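Local coordinates for protein NAD-dependent epimerase/dehydratase (Methanobrevibacter ruminantium, PDB 6DNT) that probably interconverts UDP-N-acetylglucosamine and its 4-epimer with the help of bound NAD, and also holds the bacterial cell-wall intermediate UDP-N-acetylmuramic acid, at residues K189-H192 against E193-L197; F225-A228 against I229-E233; K327-E330 against Q331-T335. All blocks are in the same frame, centred on the assembly; numbering follows the deposited sequence.

Contact 1: residues K189-H192 against E193-L197; sequences KSFH and ESYGL
E193, S194 and Y195 each give their backbone N-H to the carbonyl four residues back, on K189, S190 and F191, in the last turn of helix 176-195, and G196 N still reaches H192 O at 3.0 Å before the chain leaves the helix with positive phi. F191 and Y195 form a T-shaped (edge-to-face) pair: the CD2-CE2 edge of Y195 stands over one face of F191, CE2 above the middle of the ring, with centroids 4.8 Å apart and planes at 74°. F191 is buried against L134, F137 and I138 of helix 122-142, and K141 of that helix makes a cation-pi contact with the Y195 ring. This is the C-terminal end of a helix in the NAD-binding, Rossmann-type part of the epimerase, and it lies at the subunit interface: Y195 OH bonds to V119 O of the second subunit and S194 OG to C174 O there. Past the helix end, L197 O returns to H192, whose ND1 donates to it at 3.1 Å, with the oxygen in the imidazole plane; CG of H192, anti to its own N (chi1 180°), carries the ring to that side. On the outer flank K189 NZ meets E193 OE2 at 2.8 Å, a salt bridge in which NZ comes from above the carboxylate plane, while the same OE2 lies 3.4 Å from H192 CD2 at the imidazole edge.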
# COMPACT_ATOMS: atom_id res chain seq x y z
N LYS A 189 1.64 -5.99 -8.00
CA LYS A 189 2.87 -6.79 -7.89
C LYS A 189 2.56 -8.13 -7.21
O LYS A 189 2.93 -9.20 -7.73
CB LYS A 189 3.96 -5.99 -7.16
CG LYS A 189 5.21 -6.79 -6.80
CD LYS A 189 5.88 -7.42 -8.00
CE LYS A 189 7.12 -8.20 -7.56
NZ LYS A 189 7.88 -8.68 -8.74
N SER A 190 1.85 -8.10 -6.09
CA SER A 190 1.56 -9.32 -5.36
C SER A 190 0.65 -10.27 -6.15
O SER A 190 0.76 -11.49 -6.01
CB SER A 190 0.97 -9.02 -3.98
OG SER A 190 -0.40 -8.66 -4.02
N PHE A 191 -0.26 -9.71 -6.94
CA PHE A 191 -1.15 -10.53 -7.77
C PHE A 191 -0.41 -11.15 -8.96
O PHE A 191 -0.75 -12.26 -9.38
CB PHE A 191 -2.38 -9.72 -8.23
CG PHE A 191 -3.52 -9.74 -7.26
CD1 PHE A 191 -3.32 -9.51 -5.90
CD2 PHE A 191 -4.82 -9.98 -7.70
CE1 PHE A 191 -4.38 -9.53 -5.01
CE2 PHE A 191 -5.88 -10.02 -6.81
CZ PHE A 191 -5.66 -9.78 -5.46
N HIS A 192 0.60 -10.45 -9.48
CA HIS A 192 1.47 -11.03 -10.50
C HIS A 192 2.21 -12.24 -9.92
O HIS A 192 2.22 -13.32 -10.53
CB HIS A 192 2.44 -10.00 -11.05
CG HIS A 192 3.36 -10.55 -12.09
ND1 HIS A 192 2.96 -10.77 -13.39
CD2 HIS A 192 4.65 -10.94 -12.02
CE1 HIS A 192 3.97 -11.27 -14.08
NE2 HIS A 192 5.01 -11.38 -13.27
N GLU A 193 2.77 -12.09 -8.73
CA GLU A 193 3.52 -13.18 -8.10
C GLU A 193 2.61 -14.32 -7.67
O GLU A 193 2.98 -15.49 -7.86
CB GLU A 193 4.35 -12.69 -6.91
CG GLU A 193 5.38 -11.61 -7.24
CD GLU A 193 6.31 -11.98 -8.39
OE1 GLU A 193 6.73 -13.15 -8.46
OE2 GLU A 193 6.62 -11.11 -9.22
N SER A 194 1.43 -14.01 -7.12
CA SER A 194 0.57 -15.03 -6.51
C SER A 194 -0.30 -15.77 -7.52
O SER A 194 -0.60 -16.97 -7.32
CB SER A 194 -0.34 -14.42 -5.44
OG SER A 194 0.39 -13.98 -4.32
N TYR A 195 -0.75 -15.05 -8.55
CA TYR A 195 -1.75 -15.57 -9.49
C TYR A 195 -1.36 -15.49 -10.97
O TYR A 195 -2.11 -15.95 -11.82
CB TYR A 195 -3.08 -14.84 -9.32
CG TYR A 195 -3.54 -14.65 -7.89
CD1 TYR A 195 -3.92 -15.74 -7.10
CD2 TYR A 195 -3.61 -13.38 -7.32
CE1 TYR A 195 -4.33 -15.56 -5.79
CE2 TYR A 195 -4.03 -13.20 -6.03
CZ TYR A 195 -4.39 -14.28 -5.26
OH TYR A 195 -4.81 -14.10 -3.98
N GLY A 196 -0.22 -14.88 -11.28
CA GLY A 196 0.20 -14.68 -12.65
C GLY A 196 -0.55 -13.61 -13.41
O GLY A 196 -0.58 -13.63 -14.63
N LEU A 197 -1.15 -12.65 -12.70
CA LEU A 197 -1.86 -11.57 -13.37
C LEU A 197 -0.87 -10.58 -13.95
O LEU A 197 -0.01 -10.07 -13.25
CB LEU A 197 -2.79 -10.86 -12.39
CG LEU A 197 -3.63 -9.69 -12.93
CD1 LEU A 197 -4.59 -10.18 -14.01
CD2 LEU A 197 -4.40 -9.02 -11.80

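Contact 2: residues F225-A228 against I229-E233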
# COMPACT_ATOMS: atom_id res chain seq x y z
N PHE A 225 -6.66 28.37 -15.32
CA PHE A 225 -6.13 29.51 -16.13
C PHE A 225 -7.02 29.78 -17.34
O PHE A 225 -7.44 30.92 -17.56
CB PHE A 225 -4.70 29.24 -16.59
CG PHE A 225 -3.64 29.49 -15.53
CD1 PHE A 225 -3.97 29.80 -14.21
CD2 PHE A 225 -2.31 29.39 -15.88
CE1 PHE A 225 -2.97 30.05 -13.27
CE2 PHE A 225 -1.32 29.61 -14.94
CZ PHE A 225 -1.65 29.94 -13.64
N ILE A 226 -7.37 28.72 -18.06
CA ILE A 226 -8.20 28.89 -19.26
C ILE A 226 -9.59 29.41 -18.90
O ILE A 226 -10.08 30.39 -19.52
CB ILE A 226 -8.29 27.59 -20.09
CG1 ILE A 226 -6.92 27.24 -20.68
CG2 ILE A 226 -9.34 27.72 -21.19
CD1 ILE A 226 -6.83 25.85 -21.26
N SER A 227 -10.23 28.77 -17.92
CA SER A 227 -11.58 29.14 -17.52
C SER A 227 -11.63 30.59 -17.05
O SER A 227 -12.47 31.35 -17.51
CB SER A 227 -12.10 28.21 -16.42
OG SER A 227 -13.47 28.45 -16.16
N ALA A 228 -10.67 30.98 -16.20
CA ALA A 228 -10.62 32.36 -15.69
C ALA A 228 -10.56 33.36 -16.84
O ALA A 228 -11.38 34.27 -16.91
CB ALA A 228 -9.43 32.54 -14.77
N ILE A 229 -9.62 33.15 -17.76
CA ILE A 229 -9.40 34.07 -18.87
C ILE A 229 -10.66 34.13 -19.75
O ILE A 229 -11.11 35.22 -20.11
CB ILE A 229 -8.14 33.72 -19.67
CG1 ILE A 229 -6.88 33.99 -18.84
CG2 ILE A 229 -8.08 34.49 -20.99
CD1 ILE A 229 -5.63 33.35 -19.40
N LEU A 230 -11.27 32.98 -20.03
CA LEU A 230 -12.50 32.97 -20.84
C LEU A 230 -13.69 33.66 -20.18
O LEU A 230 -14.55 34.22 -20.88
CB LEU A 230 -12.90 31.53 -21.23
CG LEU A 230 -11.99 30.83 -22.23
CD1 LEU A 230 -12.40 29.37 -22.37
CD2 LEU A 230 -11.96 31.51 -23.59
N ASN A 231 -13.73 33.62 -18.85
CA ASN A 231 -14.74 34.31 -18.07
C ASN A 231 -14.39 35.77 -17.76
O ASN A 231 -15.15 36.43 -17.06
CB ASN A 231 -15.00 33.58 -16.75
CG ASN A 231 -15.85 32.33 -16.92
OD1 ASN A 231 -16.82 32.31 -17.70
ND2 ASN A 231 -15.54 31.31 -16.15
N GLY A 232 -13.27 36.26 -18.28
CA GLY A 232 -12.86 37.65 -18.11
C GLY A 232 -12.37 37.98 -16.72
O GLY A 232 -12.51 39.12 -16.26
N GLU A 233 -11.78 36.99 -16.04
CA GLU A 233 -11.29 37.16 -14.67
C GLU A 233 -9.82 36.83 -14.57
O GLU A 233 -9.32 35.99 -15.30
CB GLU A 233 -12.10 36.30 -13.70
CG GLU A 233 -13.56 36.74 -13.65
CD GLU A 233 -14.37 36.11 -12.54
OE1 GLU A 233 -14.07 34.96 -12.15
OE2 GLU A 233 -15.34 36.78 -12.08
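A228 O accepts the N-H of E233 at 2.9 Å, a nearly straight bond (166°) whose donor stands above the carbonyl plane. With G232 N bonded to I229 O at 3.0 Å, it closes the Schellman motif that ends helix 221-230; G232 supplies the positive phi of the turn. Three i to i+4 bonds, from I229 N, L230 N and N231 N to F225 O, I226 O and S227 O, precede it. Apolar side chains cover the inner flank. I226 and L230 run side by side in the same direction: with chi1 of I226 at -66°, its CG1 lies beside the backbone N and its CG2 opposite that N, where CG2 meets L230 CD1 at 3.7 Å. Both then pack on helix 328-341, I226 on V336 and L230 on F339 and I340. The F225 side chain turns to helix 279-289, touching L282 and I286, and comes within about 4 Å of the bound UDP-N-acetylmuramic acid, so this helix borders the sugar-nucleotide pocket. I229 folds back over the preceding turn, its CG1 3.4 Å from F225 O, and beyond it meets L290 and S292. On the exposed flank the N231 side chain rests on the helix end through its CB, 3.5 Å from S227 O, and the methyl CB of A228 rests 3.5 Å from E233 O.

Contact 3: residues K327-E330 against Q331-T335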
# COMPACT_ATOMS: atom_id res chain seq x y z
N LYS A 327 4.60 19.84 -29.19
CA LYS A 327 3.19 20.06 -29.55
C LYS A 327 2.38 20.74 -28.45
O LYS A 327 1.16 20.74 -28.50
CB LYS A 327 2.55 18.72 -29.94
CG LYS A 327 3.05 18.13 -31.24
CD LYS A 327 2.46 18.84 -32.45
CE LYS A 327 2.81 18.14 -33.75
NZ LYS A 327 1.78 18.39 -34.79
N PHE A 328 3.03 21.37 -27.49
CA PHE A 328 2.31 21.95 -26.34
C PHE A 328 1.30 23.02 -26.74
O PHE A 328 0.16 23.00 -26.29
CB PHE A 328 3.30 22.49 -25.30
CG PHE A 328 2.65 22.90 -24.01
CD1 PHE A 328 1.89 22.00 -23.28
CD2 PHE A 328 2.83 24.19 -23.49
CE1 PHE A 328 1.30 22.36 -22.08
CE2 PHE A 328 2.25 24.55 -22.28
CZ PHE A 328 1.48 23.63 -21.58
N GLU A 329 1.71 23.95 -27.60
CA GLU A 329 0.80 25.00 -28.03
C GLU A 329 -0.41 24.42 -28.77
O GLU A 329 -1.54 24.84 -28.53
CB GLU A 329 1.54 26.04 -28.89
CG GLU A 329 0.71 27.28 -29.20
CD GLU A 329 1.38 28.18 -30.23
OE1 GLU A 329 2.60 28.41 -30.12
OE2 GLU A 329 0.67 28.66 -31.15
N GLU A 330 -0.17 23.46 -29.66
CA GLU A 330 -1.26 22.80 -30.40
C GLU A 330 -2.24 22.12 -29.44
O GLU A 330 -3.45 22.25 -29.59
CB GLU A 330 -0.70 21.79 -31.41
CG GLU A 330 -1.76 21.25 -32.37
CD GLU A 330 -1.20 20.56 -33.61
OE1 GLU A 330 0.03 20.50 -33.80
OE2 GLU A 330 -2.02 20.08 -34.42
N GLN A 331 -1.70 21.44 -28.44
CA GLN A 331 -2.52 20.77 -27.42
C GLN A 331 -3.31 21.76 -26.57
O GLN A 331 -4.49 21.55 -26.28
CB GLN A 331 -1.66 19.88 -26.53
CG GLN A 331 -1.05 18.71 -27.29
CD GLN A 331 0.14 18.09 -26.60
OE1 GLN A 331 0.57 18.56 -25.55
NE2 GLN A 331 0.68 17.03 -27.19
N LEU A 332 -2.66 22.85 -26.20
CA LEU A 332 -3.35 23.93 -25.49
C LEU A 332 -4.45 24.56 -26.35
O LEU A 332 -5.53 24.85 -25.86
CB LEU A 332 -2.38 25.01 -25.01
CG LEU A 332 -1.51 24.69 -23.80
CD1 LEU A 332 -0.58 25.87 -23.56
CD2 LEU A 332 -2.37 24.42 -22.57
N ARG A 333 -4.20 24.74 -27.65
CA ARG A 333 -5.23 25.28 -28.54
C ARG A 333 -6.47 24.38 -28.59
O ARG A 333 -7.59 24.84 -28.50
CB ARG A 333 -4.67 25.57 -29.94
CG ARG A 333 -3.77 26.80 -29.95
CD ARG A 333 -3.23 27.15 -31.33
NE ARG A 333 -2.26 28.25 -31.23
CZ ARG A 333 -2.56 29.54 -31.01
NH1 ARG A 333 -3.83 29.95 -30.89
NH2 ARG A 333 -1.58 30.43 -30.92
N GLU A 334 -6.24 23.07 -28.69
CA GLU A 334 -7.32 22.09 -28.66
C GLU A 334 -8.10 22.12 -27.34
O GLU A 334 -9.31 22.00 -27.32
CB GLU A 334 -6.74 20.69 -28.93
CG GLU A 334 -7.74 19.65 -29.37
CD GLU A 334 -7.07 18.47 -30.08
OE1 GLU A 334 -6.98 18.52 -31.33
OE2 GLU A 334 -6.60 17.53 -29.41
N THR A 335 -7.37 22.30 -26.23
CA THR A 335 -7.98 22.40 -24.91
C THR A 335 -8.84 23.66 -24.79
O THR A 335 -9.98 23.61 -24.32
CB THR A 335 -6.88 22.37 -23.83
OG1 THR A 335 -6.10 21.18 -24.01
CG2 THR A 335 -7.45 22.42 -22.43
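R333 lies alongside E329, one helical turn earlier, and the two side chains point the same way. Its CB touches E329 O at 3.5 Å and CG comes closer still, at 3.3 Å; from CG to NE the chain is extended, which carries CD past that carbonyl and sets the guanidinium beside the carboxylate. NE and NH2 both donate to E329 OE2, at 3.0 and 2.9 Å, and the oxygen sits at the guanidinium edge, in its plane. The carboxylate is turned 65° from that plane, so NE uses the anti lone pair of OE2 while NH2 meets the same atom from above the carboxylate. A second salt bridge joins K327, at the N-cap position, to E330: NZ reaches OE1 at 2.9 Å on its syn side. The inward flank is apolar. F328 CG, anti to its backbone N (chi1 -171°), brings the ring next to L332, whose CD1 makes a CH-pi contact over one face, 3.8 Å from the centroid and displaced toward the rim. F208 of strand 199-208 also meets the F328 ring, at a steep angle, and L332 packs on I285 of helix 279-289. Further along, T335 OG1 and T335 N reach Q331 O from opposite faces of its carbonyl plane, and E334 OE2 is held by K251 and Y249. The whole is the first turns of an amphipathic helix, 328-341, with ion pairs three and four residues apart (K327-E330 and E329-R333) outside and hydrophobic packing against the sheet and helix 279-289 inside.

Contacts 2 and 3 are neighbours, their centres about 17 Å apart, and they touch where I226 CD1 meets T335 CG2 at 3.7 Å, so helices 221-230 and 328-341 pack directly on each other. Contact 1 lies on the opposite side of the chain's centre, its own centre about 47 Å from that of contact 2. Contacts 1 and 2 are partly buried helix ends, contact 3 a more exposed helix start. The exit of contact 1 combines an aromatic pair with bonds to the second subunit, whereas that of contact 2 relies on backbone and aliphatic groups. Ion pairs dress the outer flanks of contacts 1 and 3.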